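Local coordinates for protein possible adhesin (Caldicellulosiruptor kronotskyensis, PDB 4WA0) that probably mediates attachment of the cell to cellulose, as a tapirin whose C-terminal beta-helix domain, a magnesium-binding one, makes up this chain, at residues N23-N28 with R65-N70; N299-G304 with N324-P329; G305-M310 with G332-Y337. All coordinates share one frame; numbering follows the deposited sequence.

Interaction 1 (N23-N28 with R65-N70)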
ATOM      1  N   ASN A  23       1.645   1.952  13.446  1.00 11.99           N
ATOM      2  CA  ASN A  23       2.618   0.851  13.761  1.00 11.64           C
ATOM      3  C   ASN A  23       2.162  -0.498  13.189  1.00 11.87           C
ATOM      4  O   ASN A  23       2.153  -1.515  13.845  1.00 11.24           O
ATOM      5  CB  ASN A  23       2.826   0.807  15.246  1.00 11.99           C
ATOM      6  CG  ASN A  23       3.611   2.044  15.781  1.00 12.99           C
ATOM      7  OD1 ASN A  23       4.321   2.784  15.052  1.00 12.84           O
ATOM      8  ND2 ASN A  23       3.482   2.272  17.044  1.00 14.48           N
ATOM      9  N   LEU A  24       1.703  -0.464  11.960  1.00 10.67           N
ATOM     10  CA  LEU A  24       1.293  -1.649  11.233  1.00 10.31           C
ATOM     11  C   LEU A  24       2.507  -2.196  10.520  1.00 10.70           C
ATOM     12  O   LEU A  24       3.137  -1.458   9.732  1.00 10.70           O
ATOM     13  CB  LEU A  24       0.194  -1.283  10.213  1.00 10.52           C
ATOM     14  CG  LEU A  24      -0.233  -2.386   9.211  1.00  9.75           C
ATOM     15  CD1 LEU A  24      -0.844  -3.583   9.928  1.00  9.83           C
ATOM     16  CD2 LEU A  24      -1.233  -1.951   8.157  1.00 11.07           C
ATOM     17  N   THR A  25       2.807  -3.498  10.729  1.00  9.37           N
ATOM     18  CA  THR A  25       3.883  -4.185  10.056  1.00  9.29           C
ATOM     19  C   THR A  25       3.279  -5.298   9.211  1.00  9.82           C
ATOM     20  O   THR A  25       2.446  -6.098   9.719  1.00 12.13           O
ATOM     21  CB  THR A  25       4.900  -4.802  11.035  1.00  9.17           C
ATOM     22  OG1 THR A  25       5.397  -3.831  11.945  1.00 10.73           O
ATOM     23  CG2 THR A  25       6.043  -5.474  10.296  1.00 10.06           C
ATOM     24  N   VAL A  26       3.580  -5.300   7.925  1.00 10.01           N
ATOM     25  CA  VAL A  26       2.999  -6.325   7.012  1.00 10.47           C
ATOM     26  C   VAL A  26       4.138  -6.958   6.241  1.00 11.84           C
ATOM     27  O   VAL A  26       4.930  -6.255   5.583  1.00 11.23           O
ATOM     28  CB  VAL A  26       1.993  -5.772   6.006  1.00  9.33           C
ATOM     29  CG1 VAL A  26       1.418  -6.914   5.133  1.00  9.74           C
ATOM     30  CG2 VAL A  26       0.844  -5.034   6.654  1.00 10.48           C
ATOM     31  N   GLU A  27       4.175  -8.299   6.291  1.00 12.31           N
ATOM     32  CA  GLU A  27       5.180  -9.074   5.602  1.00 13.74           C
ATOM     33  C   GLU A  27       4.517 -10.013   4.666  1.00 13.81           C
ATOM     34  O   GLU A  27       3.744 -10.900   5.134  1.00 12.23           O
ATOM     35  CB  GLU A  27       6.016  -9.844   6.661  1.00 15.03           C
ATOM     36  CG  GLU A  27       6.980 -10.892   6.127  1.00 18.47           C
ATOM     37  CD  GLU A  27       8.207 -10.354   5.447  1.00 24.27           C
ATOM     38  OE1 GLU A  27       8.475  -9.162   5.466  1.00 27.82           O
ATOM     39  OE2 GLU A  27       8.954 -11.161   4.880  1.00 30.60           O
ATOM     40  N   ASN A  28       4.863  -9.899   3.379  1.00 12.75           N
ATOM     41  CA  ASN A  28       4.341 -10.695   2.308  1.00 14.37           C
ATOM     42  C   ASN A  28       2.886 -10.437   1.943  1.00 13.69           C
ATOM     43  O   ASN A  28       2.178  -9.666   2.579  1.00 11.92           O
ATOM     44  CB  ASN A  28       4.586 -12.199   2.550  1.00 14.58           C
ATOM     45  CG  ASN A  28       6.082 -12.544   2.491  1.00 17.54           C
ATOM     46  OD1 ASN A  28       6.847 -11.926   1.736  1.00 17.80           O
ATOM     47  ND2 ASN A  28       6.506 -13.466   3.315  1.00 17.76           N
ATOM     48  N   ARG A  65       6.156   6.821  20.483  1.00 12.08           N
ATOM     49  CA  ARG A  65       5.662   5.448  20.404  1.00 12.41           C
ATOM     50  C   ARG A  65       5.469   5.025  18.980  1.00 11.94           C
ATOM     51  O   ARG A  65       5.109   3.880  18.727  1.00 14.59           O
ATOM     52  CB  ARG A  65       4.352   5.322  21.157  1.00 14.78           C
ATOM     53  CG  ARG A  65       4.554   5.453  22.680  1.00 14.20           C
ATOM     54  CD  ARG A  65       3.243   5.657  23.408  1.00 15.00           C
ATOM     55  NE  ARG A  65       2.627   6.897  23.067  1.00 16.77           N
ATOM     56  CZ  ARG A  65       1.434   7.272  23.478  1.00 18.46           C
ATOM     57  NH1 ARG A  65       0.726   6.470  24.296  1.00 20.34           N
ATOM     58  NH2 ARG A  65       0.940   8.424  23.104  1.00 19.04           N
ATOM     59  N   CYS A  66       5.605   6.007  18.071  1.00 12.21           N
ATOM     60  CA  CYS A  66       5.490   5.767  16.634  1.00 11.64           C
ATOM     61  C   CYS A  66       6.891   5.615  16.055  1.00 13.52           C
ATOM     62  O   CYS A  66       7.884   5.388  16.774  1.00 13.47           O
ATOM     63  CB  CYS A  66       4.688   6.856  15.952  1.00 11.04           C
ATOM     64  SG  CYS A  66       3.882   6.269  14.382  1.00 12.18           S
ATOM     65  N   ARG A  67       6.995   5.767  14.755  1.00 11.88           N
ATOM     66  CA  ARG A  67       8.239   5.413  14.039  1.00 11.05           C
ATOM     67  C   ARG A  67       8.088   5.868  12.601  1.00 11.58           C
ATOM     68  O   ARG A  67       7.089   6.465  12.211  1.00 13.45           O
ATOM     69  CB  ARG A  67       8.546   3.932  14.107  1.00 12.35           C
ATOM     70  CG  ARG A  67       7.547   3.063  13.361  1.00 12.69           C
ATOM     71  CD  ARG A  67       7.624   1.574  13.770  1.00 15.24           C
ATOM     72  NE  ARG A  67       6.627   0.862  13.022  1.00 13.24           N
ATOM     73  CZ  ARG A  67       6.386  -0.420  13.088  1.00 15.06           C
ATOM     74  NH1 ARG A  67       7.090  -1.166  13.931  1.00 17.39           N
ATOM     75  NH2 ARG A  67       5.475  -0.965  12.324  1.00 13.89           N
ATOM     76  N   ASP A  68       9.117   5.626  11.814  1.00 11.76           N
ATOM     77  CA  ASP A  68       9.143   6.086  10.411  1.00 10.41           C
ATOM     78  C   ASP A  68       8.309   5.078   9.606  1.00 11.84           C
ATOM     79  O   ASP A  68       8.064   3.984  10.072  1.00 11.13           O
ATOM     80  CB  ASP A  68      10.563   6.095   9.852  1.00 10.74           C
ATOM     81  CG  ASP A  68      11.465   7.202  10.462  1.00 12.25           C
ATOM     82  OD1 ASP A  68      10.974   8.279  10.806  1.00 12.98           O
ATOM     83  OD2 ASP A  68      12.697   6.961  10.543  1.00 13.26           O
ATOM     84  N   ASN A  69       7.934   5.474   8.396  1.00  9.80           N
ATOM     85  CA  ASN A  69       7.308   4.564   7.444  1.00  9.20           C
ATOM     86  C   ASN A  69       8.417   3.994   6.628  1.00 10.54           C
ATOM     87  O   ASN A  69       9.293   4.745   6.116  1.00  9.82           O
ATOM     88  CB  ASN A  69       6.361   5.342   6.568  1.00  9.73           C
ATOM     89  CG  ASN A  69       5.250   5.995   7.347  1.00 11.14           C
ATOM     90  OD1 ASN A  69       4.525   5.361   8.120  1.00 12.36           O
ATOM     91  ND2 ASN A  69       5.128   7.334   7.180  1.00 12.14           N
ATOM     92  N   ASN A  70       8.338   2.706   6.416  0.73 10.66           N
ATOM     93  CA  ASN A  70       9.316   2.008   5.579  0.73 11.84           C
ATOM     94  C   ASN A  70       8.567   0.977   4.721  0.73 12.45           C
ATOM     95  O   ASN A  70       8.244  -0.129   5.152  0.73 11.33           O
ATOM     96  CB  ASN A  70      10.298   1.348   6.505  0.73 14.10           C
ATOM     97  CG  ASN A  70      11.490   0.778   5.790  0.73 16.33           C
ATOM     98  OD1 ASN A  70      11.762   1.158   4.675  0.73 18.76           O
ATOM     99  ND2 ASN A  70      12.305  -0.012   6.523  0.73 15.97           N
TER
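Asn23 and Arg65, and Thr25 and Arg67, are joined by side-chain hydrogen bonds. In the first, Asn23 ND2 donates to Arg65 O at 2.8 Å, with the N-H pointing at the oxygen at 154°. The acceptor lies in the amide plane of Asn23, while the nitrogen sits tilted from the plane of the Arg65 carbonyl. The same ND2 also donates to Tyr330 O, so the amide nitrogen bridges two loops. In the second bond, Arg67 NH2 donates to Thr25 OG1 at 2.9 Å. The hydroxyl is at the edge of the guanidinium, in its plane, and the two side chains cross at about a right angle. The contact lies at the edge of one parallel sheet of the beta-helix, where strand 44-47 separates strands 24-27 and 69-73. The loop before Asn69 therefore reaches past one coil to touch Asn23 and Thr25. Arg67 spans that gap with its chain extended from CG to NE. Its NE is held by Gly42 O, which probably helps to fix the rotation of the guanidinium. The remaining contacts are van der Waals. Asn23 CB lies over one guanidinium face, off-centre, near the edge of the group. Asn23 OD1 rests 3.6 Å from Cys66 CA and 3.7 Å from Arg67 CG. The Arg65 side chain leads away and forms a salt bridge with Asp63.

Interaction 2 (N299-G304 with N324-P329)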
ATOM      1  N   ASN A 299     -15.587  -2.732  10.849  1.00 12.50           N
ATOM      2  CA  ASN A 299     -14.200  -2.474  11.294  1.00 12.94           C
ATOM      3  C   ASN A 299     -13.659  -3.636  12.072  1.00 12.46           C
ATOM      4  O   ASN A 299     -14.422  -4.456  12.615  1.00 12.74           O
ATOM      5  CB  ASN A 299     -14.112  -1.261  12.149  1.00 13.90           C
ATOM      6  CG  ASN A 299     -14.477   0.019  11.372  1.00 12.51           C
ATOM      7  OD1 ASN A 299     -14.349   0.128  10.169  1.00 11.25           O
ATOM      8  ND2 ASN A 299     -14.992   0.995  12.134  1.00 14.46           N
ATOM      9  N   ILE A 300     -12.342  -3.772  12.061  1.00 13.06           N
ATOM     10  CA  ILE A 300     -11.623  -4.773  12.855  1.00 14.73           C
ATOM     11  C   ILE A 300     -10.794  -4.083  13.874  1.00 14.61           C
ATOM     12  O   ILE A 300      -9.953  -3.236  13.519  1.00 14.04           O
ATOM     13  CB  ILE A 300     -10.825  -5.757  11.923  1.00 18.40           C
ATOM     14  CG1 ILE A 300     -11.852  -6.485  11.045  1.00 18.24           C
ATOM     15  CG2 ILE A 300      -9.912  -6.698  12.716  1.00 19.82           C
ATOM     16  CD1 ILE A 300     -11.194  -7.392  10.031  1.00 21.10           C
ATOM     17  N   THR A 301     -10.999  -4.429  15.166  1.00 13.11           N
ATOM     18  CA  THR A 301     -10.385  -3.730  16.316  1.00 13.60           C
ATOM     19  C   THR A 301      -9.626  -4.729  17.148  1.00 15.36           C
ATOM     20  O   THR A 301     -10.110  -5.811  17.472  1.00 15.24           O
ATOM     21  CB  THR A 301     -11.443  -3.027  17.174  1.00 14.96           C
ATOM     22  OG1 THR A 301     -12.176  -2.181  16.294  1.00 13.65           O
ATOM     23  CG2 THR A 301     -10.829  -2.153  18.311  1.00 18.30           C
ATOM     24  N   PHE A 302      -8.458  -4.285  17.561  1.00 16.27           N
ATOM     25  CA  PHE A 302      -7.541  -5.058  18.409  1.00 17.65           C
ATOM     26  C   PHE A 302      -7.553  -4.297  19.700  1.00 18.04           C
ATOM     27  O   PHE A 302      -7.298  -3.071  19.721  1.00 18.13           O
ATOM     28  CB  PHE A 302      -6.150  -5.165  17.774  1.00 19.13           C
ATOM     29  CG  PHE A 302      -6.133  -5.931  16.506  1.00 17.63           C
ATOM     30  CD1 PHE A 302      -6.144  -7.307  16.458  1.00 17.66           C
ATOM     31  CD2 PHE A 302      -6.196  -5.247  15.284  1.00 17.47           C
ATOM     32  CE1 PHE A 302      -6.162  -8.006  15.247  1.00 17.96           C
ATOM     33  CE2 PHE A 302      -6.247  -5.954  14.113  1.00 17.15           C
ATOM     34  CZ  PHE A 302      -6.241  -7.317  14.067  1.00 19.92           C
ATOM     35  N   VAL A 303      -7.982  -4.979  20.778  1.00 19.02           N
ATOM     36  CA  VAL A 303      -8.270  -4.261  22.026  1.00 24.28           C
ATOM     37  C   VAL A 303      -7.151  -4.247  23.060  1.00 29.90           C
ATOM     38  O   VAL A 303      -7.193  -3.423  23.968  1.00 31.79           O
ATOM     39  CB  VAL A 303      -9.608  -4.699  22.722  1.00 26.60           C
ATOM     40  CG1 VAL A 303     -10.787  -4.514  21.774  1.00 27.16           C
ATOM     41  CG2 VAL A 303      -9.545  -6.139  23.175  1.00 26.70           C
ATOM     42  N   GLY A 304      -6.160  -5.099  22.914  1.00 32.74           N
ATOM     43  CA  GLY A 304      -4.984  -5.021  23.828  1.00 37.88           C
ATOM     44  C   GLY A 304      -4.146  -3.733  23.920  1.00 35.86           C
ATOM     45  O   GLY A 304      -3.989  -2.971  22.960  1.00 33.02           O
ATOM     46  N   ASN A 324      -8.439  -0.805  13.782  1.00 13.92           N
ATOM     47  CA  ASN A 324      -8.319   0.072  14.963  1.00 16.38           C
ATOM     48  C   ASN A 324      -7.627  -0.659  16.103  1.00 17.37           C
ATOM     49  O   ASN A 324      -7.729  -1.881  16.198  1.00 17.99           O
ATOM     50  CB  ASN A 324      -9.684   0.574  15.455  1.00 16.80           C
ATOM     51  CG  ASN A 324     -10.352   1.548  14.484  1.00 18.36           C
ATOM     52  OD1 ASN A 324      -9.697   2.141  13.629  1.00 18.98           O
ATOM     53  ND2 ASN A 324     -11.685   1.579  14.512  1.00 19.71           N
ATOM     54  N   ALA A 325      -6.947   0.100  16.945  1.00 21.60           N
ATOM     55  CA  ALA A 325      -6.246  -0.438  18.149  1.00 25.12           C
ATOM     56  C   ALA A 325      -6.625   0.486  19.226  1.00 29.37           C
ATOM     57  O   ALA A 325      -6.200   1.645  19.242  1.00 31.53           O
ATOM     58  CB  ALA A 325      -4.716  -0.446  17.987  1.00 30.12           C
ATOM     59  N   THR A 326      -7.434  -0.005  20.158  1.00 28.18           N
ATOM     60  CA  THR A 326      -8.035   0.848  21.158  1.00 30.63           C
ATOM     61  C   THR A 326      -7.401   0.797  22.545  1.00 31.33           C
ATOM     62  O   THR A 326      -7.685   1.680  23.353  1.00 35.70           O
ATOM     63  CB  THR A 326      -9.541   0.545  21.280  1.00 30.32           C
ATOM     64  OG1 THR A 326      -9.741  -0.880  21.324  1.00 25.57           O
ATOM     65  CG2 THR A 326     -10.320   1.175  20.088  1.00 34.29           C
ATOM     66  N   GLY A 327      -6.572  -0.219  22.808  1.00 34.20           N
ATOM     67  CA  GLY A 327      -5.782  -0.276  24.046  1.00 42.23           C
ATOM     68  C   GLY A 327      -4.829   0.924  24.206  1.00 43.04           C
ATOM     69  O   GLY A 327      -4.525   1.311  25.336  1.00 48.17           O
ATOM     70  N   ASN A 328      -4.433   1.544  23.077  1.00 35.15           N
ATOM     71  CA  ASN A 328      -3.300   2.478  22.984  1.00 31.02           C
ATOM     72  C   ASN A 328      -3.155   2.598  21.484  1.00 24.75           C
ATOM     73  O   ASN A 328      -2.964   1.566  20.856  1.00 21.88           O
ATOM     74  CB  ASN A 328      -2.084   1.763  23.591  1.00 29.29           C
ATOM     75  CG  ASN A 328      -0.731   2.230  23.039  1.00 30.41           C
ATOM     76  OD1 ASN A 328      -0.591   3.303  22.437  1.00 30.44           O
ATOM     77  ND2 ASN A 328       0.300   1.395  23.270  1.00 32.76           N
ATOM     78  N   PRO A 329      -3.302   3.811  20.915  1.00 26.45           N
ATOM     79  CA  PRO A 329      -3.325   3.858  19.464  1.00 25.81           C
ATOM     80  C   PRO A 329      -2.037   3.341  18.849  1.00 20.67           C
ATOM     81  O   PRO A 329      -2.045   3.010  17.678  1.00 19.87           O
ATOM     82  CB  PRO A 329      -3.506   5.366  19.133  1.00 28.26           C
ATOM     83  CG  PRO A 329      -3.533   6.107  20.441  1.00 29.70           C
ATOM     84  CD  PRO A 329      -3.043   5.155  21.476  1.00 27.04           C
TER
HETATM   85  O   HOH W   1      -9.082  -1.606  24.306  0.93 47.17           O
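Phe302 and Asn324 are joined main chain to main chain, Phe302 N donating to Asn324 O at 2.9 Å. This is parallel beta pairing between neighbouring coils of the beta-helix, with Thr301 opposite Asn324 and Phe302 opposite Ala325. Asn324 N bonds to Ile300 O at 2.9 Å, and Thr326 N to Phe302 O at 3.1 Å. Two of the three accepting carbonyls also take CA-H contacts, from Thr301 CA to Asn324 O and from Ala325 CA to Phe302 O. On the face that carries Thr301 and Asn324, the two branches of Thr301 do the touching. Thr301 OG1 lies 3.8 Å from Asn324 CB. Thr301 CG2, anti to its own N (OG1 at chi1 -55°), comes 3.4 Å from Thr326 OG1, and the two threonines cross at about a right angle. Val303 lies beside Thr326, pointing the same way. Phe302 turns to the other face, where it packs on Ile323. Further out, Asp269 OD1 accepts from Val303 N at the start of helix 269-280, and Asn299 OD1 accepts from Asn322 N. Past the strands the backbones stay close, Gly327 CA meeting Gly304 O at 3.4 Å. One water ties the turns together, donating to Val303 O at 2.6 Å and bonding to Thr326 OG1 at 3.1 Å.

Interaction 3 (G305-M310 with G332-Y337); sequences GGLTIM and GLTLKY
A parallel strand pair at one end of a beta-helix sheet brings Thr308, Ile309 and Met310 alongside Leu333, Thr334 and Leu335. The strand axes are 4.8 Å apart and only 6° from parallel. Four backbone bonds alternate across the gap. Thr334 N donates to Thr308 O and Met310 N to Thr334 O, the latter at 2.8 Å. Lys336 N then donates to Met310 O at 3.0 Å. The first bond, Thr308 N to Gly332 O, is longer at 3.2 Å, and its donor stands above the carbonyl plane. A water bridges this end: it donates to Gly332 O and Gly306 O and accepts from Thr308 OG1. Strand 308-311 is the outermost strand of this sheet, and strand 333-337 is bonded on its other edge to strand 24-27. On the face of Thr308, Leu333, Met310 and Leu335, apolar groups pack together. Selenomethionine Met310 places CG between its N and carbonyl carbon (chi1 69°), which sets CG 3.6 Å from Leu335 CD1. The two side chains run side by side, and the bend at chi3 lets Met310 CE also reach Leu335 CD1, at 3.9 Å. Leu333 CD1 comes within 3.9 Å of Thr308 CB, the two side chains crossing at a slant. Phe302, from strand 299-302 in another sheet, touches both residues. Beside Gly332, Leu307 CD1 rests 3.6 Å from the Gly332 carbonyl carbon and also approaches Thr334 OG1.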
ATOM      1  N   GLY A 305      -3.521  -3.509  25.066  1.00 33.61           N
ATOM      2  CA  GLY A 305      -2.499  -2.397  25.161  1.00 34.09           C
ATOM      3  C   GLY A 305      -1.246  -2.639  24.329  1.00 27.10           C
ATOM      4  O   GLY A 305      -0.509  -1.711  23.977  1.00 31.74           O
ATOM      5  N   GLY A 306      -1.001  -3.914  24.027  1.00 23.88           N
ATOM      6  CA  GLY A 306       0.270  -4.352  23.452  1.00 21.54           C
ATOM      7  C   GLY A 306       0.165  -4.792  21.996  1.00 19.30           C
ATOM      8  O   GLY A 306      -0.883  -4.796  21.384  1.00 16.38           O
ATOM      9  N   LEU A 307       1.298  -5.177  21.454  1.00 17.05           N
ATOM     10  CA  LEU A 307       1.388  -5.547  20.041  1.00 15.88           C
ATOM     11  C   LEU A 307       0.610  -6.773  19.826  1.00 15.14           C
ATOM     12  O   LEU A 307       0.748  -7.754  20.597  1.00 15.82           O
ATOM     13  CB  LEU A 307       2.849  -5.869  19.735  1.00 17.05           C
ATOM     14  CG  LEU A 307       3.189  -6.403  18.353  1.00 16.47           C
ATOM     15  CD1 LEU A 307       2.868  -5.309  17.341  1.00 17.06           C
ATOM     16  CD2 LEU A 307       4.687  -6.687  18.267  1.00 19.48           C
ATOM     17  N   THR A 308      -0.146  -6.808  18.750  1.00 14.35           N
ATOM     18  CA  THR A 308      -0.798  -8.052  18.317  1.00 15.37           C
ATOM     19  C   THR A 308      -0.019  -8.609  17.193  1.00 14.12           C
ATOM     20  O   THR A 308       0.278  -7.860  16.250  1.00 14.75           O
ATOM     21  CB  THR A 308      -2.232  -7.785  17.846  1.00 16.13           C
ATOM     22  OG1 THR A 308      -2.942  -7.106  18.885  1.00 17.56           O
ATOM     23  CG2 THR A 308      -2.897  -9.077  17.442  1.00 17.59           C
ATOM     24  N   ILE A 309       0.322  -9.894  17.274  1.00 12.92           N
ATOM     25  CA  ILE A 309       1.020 -10.569  16.174  1.00 14.21           C
ATOM     26  C   ILE A 309       0.093 -11.595  15.564  1.00 15.74           C
ATOM     27  O   ILE A 309      -0.407 -12.458  16.328  1.00 15.78           O
ATOM     28  CB  ILE A 309       2.240 -11.292  16.698  1.00 17.25           C
ATOM     29  CG1 ILE A 309       3.146 -10.200  17.271  1.00 19.08           C
ATOM     30  CG2 ILE A 309       2.945 -12.116  15.606  1.00 20.13           C
ATOM     31  CD1 ILE A 309       4.325 -10.705  18.052  1.00 19.99           C
HETATM   32  N   MSE A 310      -0.066 -11.546  14.246  1.00 13.12           N
HETATM   33  CA  MSE A 310      -0.826 -12.605  13.561  1.00 13.20           C
HETATM   34  C   MSE A 310      -0.240 -13.095  12.269  1.00 13.16           C
HETATM   35  O   MSE A 310       0.573 -12.428  11.614  1.00 13.82           O
HETATM   36  CB  MSE A 310      -2.315 -12.213  13.346  1.00 15.05           C
HETATM   37  CG  MSE A 310      -2.490 -11.145  12.380  1.00 17.06           C
HETATM   38 SE   MSE A 310      -4.427 -10.633  12.224  1.00 17.42          SE
HETATM   39  CE  MSE A 310      -4.886 -11.953  10.945  1.00 15.86           C
ATOM     40  N   GLY A 332       0.079  -1.389  17.903  1.00 14.44           N
ATOM     41  CA  GLY A 332       0.635  -2.007  16.700  1.00 13.09           C
ATOM     42  C   GLY A 332       0.050  -3.374  16.333  1.00 13.72           C
ATOM     43  O   GLY A 332      -0.574  -4.043  17.177  1.00 14.07           O
ATOM     44  N   LEU A 333       0.224  -3.746  15.073  1.00 11.40           N
ATOM     45  CA  LEU A 333      -0.209  -5.025  14.558  1.00 12.00           C
ATOM     46  C   LEU A 333       0.919  -5.475  13.656  1.00 12.23           C
ATOM     47  O   LEU A 333       1.329  -4.699  12.768  1.00 11.97           O
ATOM     48  CB  LEU A 333      -1.464  -4.937  13.692  1.00 12.98           C
ATOM     49  CG  LEU A 333      -1.910  -6.260  12.979  1.00 13.54           C
ATOM     50  CD1 LEU A 333      -2.327  -7.302  14.008  1.00 14.13           C
ATOM     51  CD2 LEU A 333      -3.096  -6.003  12.039  1.00 12.55           C
ATOM     52  N   THR A 334       1.359  -6.715  13.809  1.00 12.26           N
ATOM     53  CA  THR A 334       2.238  -7.367  12.876  1.00 12.16           C
ATOM     54  C   THR A 334       1.435  -8.442  12.185  1.00 11.76           C
ATOM     55  O   THR A 334       0.809  -9.273  12.872  1.00 13.03           O
ATOM     56  CB  THR A 334       3.419  -8.003  13.624  1.00 16.42           C
ATOM     57  OG1 THR A 334       4.266  -6.952  14.101  1.00 18.31           O
ATOM     58  CG2 THR A 334       4.189  -8.892  12.784  1.00 18.74           C
ATOM     59  N   LEU A 335       1.405  -8.387  10.867  1.00 11.03           N
ATOM     60  CA  LEU A 335       0.682  -9.325  10.010  1.00 11.82           C
ATOM     61  C   LEU A 335       1.636  -9.980   9.004  1.00 12.90           C
ATOM     62  O   LEU A 335       2.159  -9.322   8.089  1.00 12.42           O
ATOM     63  CB  LEU A 335      -0.499  -8.649   9.329  1.00 12.73           C
ATOM     64  CG  LEU A 335      -1.287  -9.412   8.244  1.00 12.39           C
ATOM     65  CD1 LEU A 335      -1.887 -10.702   8.822  1.00 13.85           C
ATOM     66  CD2 LEU A 335      -2.356  -8.500   7.635  1.00 14.09           C
ATOM     67  N   LYS A 336       1.844 -11.283   9.186  0.54 14.18           N
ATOM     68  CA  LYS A 336       2.606 -12.057   8.237  0.54 14.82           C
ATOM     69  C   LYS A 336       1.592 -12.768   7.377  0.54 13.90           C
ATOM     70  O   LYS A 336       0.857 -13.649   7.839  0.54 14.12           O
ATOM     71  CB  LYS A 336       3.471 -13.097   8.918  0.54 16.92           C
ATOM     72  CG  LYS A 336       4.217 -13.971   7.922  0.54 18.89           C
ATOM     73  CD  LYS A 336       5.594 -13.466   7.627  0.54 23.49           C
ATOM     74  CE  LYS A 336       6.659 -14.537   7.741  0.54 21.10           C
ATOM     75  NZ  LYS A 336       6.621 -15.555   6.669  0.54 22.40           N
ATOM     76  N   TYR A 337       1.585 -12.421   6.115  1.00 13.38           N
ATOM     77  CA  TYR A 337       0.635 -13.051   5.193  1.00 13.48           C
ATOM     78  C   TYR A 337       0.786 -14.564   5.083  1.00 15.07           C
ATOM     79  O   TYR A 337       1.910 -15.067   4.939  1.00 13.73           O
ATOM     80  CB  TYR A 337       0.765 -12.446   3.803  1.00 12.84           C
ATOM     81  CG  TYR A 337      -0.075 -13.194   2.773  1.00 13.88           C
ATOM     82  CD1 TYR A 337      -1.446 -13.076   2.771  1.00 13.84           C
ATOM     83  CD2 TYR A 337       0.502 -13.991   1.815  1.00 14.04           C
ATOM     84  CE1 TYR A 337      -2.207 -13.758   1.840  1.00 14.95           C
ATOM     85  CE2 TYR A 337      -0.263 -14.678   0.891  1.00 15.18           C
ATOM     86  CZ  TYR A 337      -1.655 -14.575   0.922  1.00 16.50           C
ATOM     87  OH  TYR A 337      -2.458 -15.238  -0.041  1.00 18.27           O
TER
HETATM   88  O   HOH W   2      -2.700  -4.374  18.733  1.00 26.11           O

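Overall arrangement
All three contacts lie in the coiled body of the beta-helix. Interaction 1 comes first along the chain and closes before the others open. Interactions 2 and 3 cross, because their segments alternate: strand 299-302 runs on to 308-311, and strand 320-325 to 333-337. These two contacts therefore join the same pair of coils on two different sheets, with centres about 11 Å apart. Phe302 packs against Leu333, Thr308 and Met310 between them. Interactions 1 and 3 have centres about 10 Å apart and share a sheet, in which strands 24-27 and 333-337 are neighbours. The C-terminal coils thus stack directly on the N-terminal ones, making one continuous solenoid.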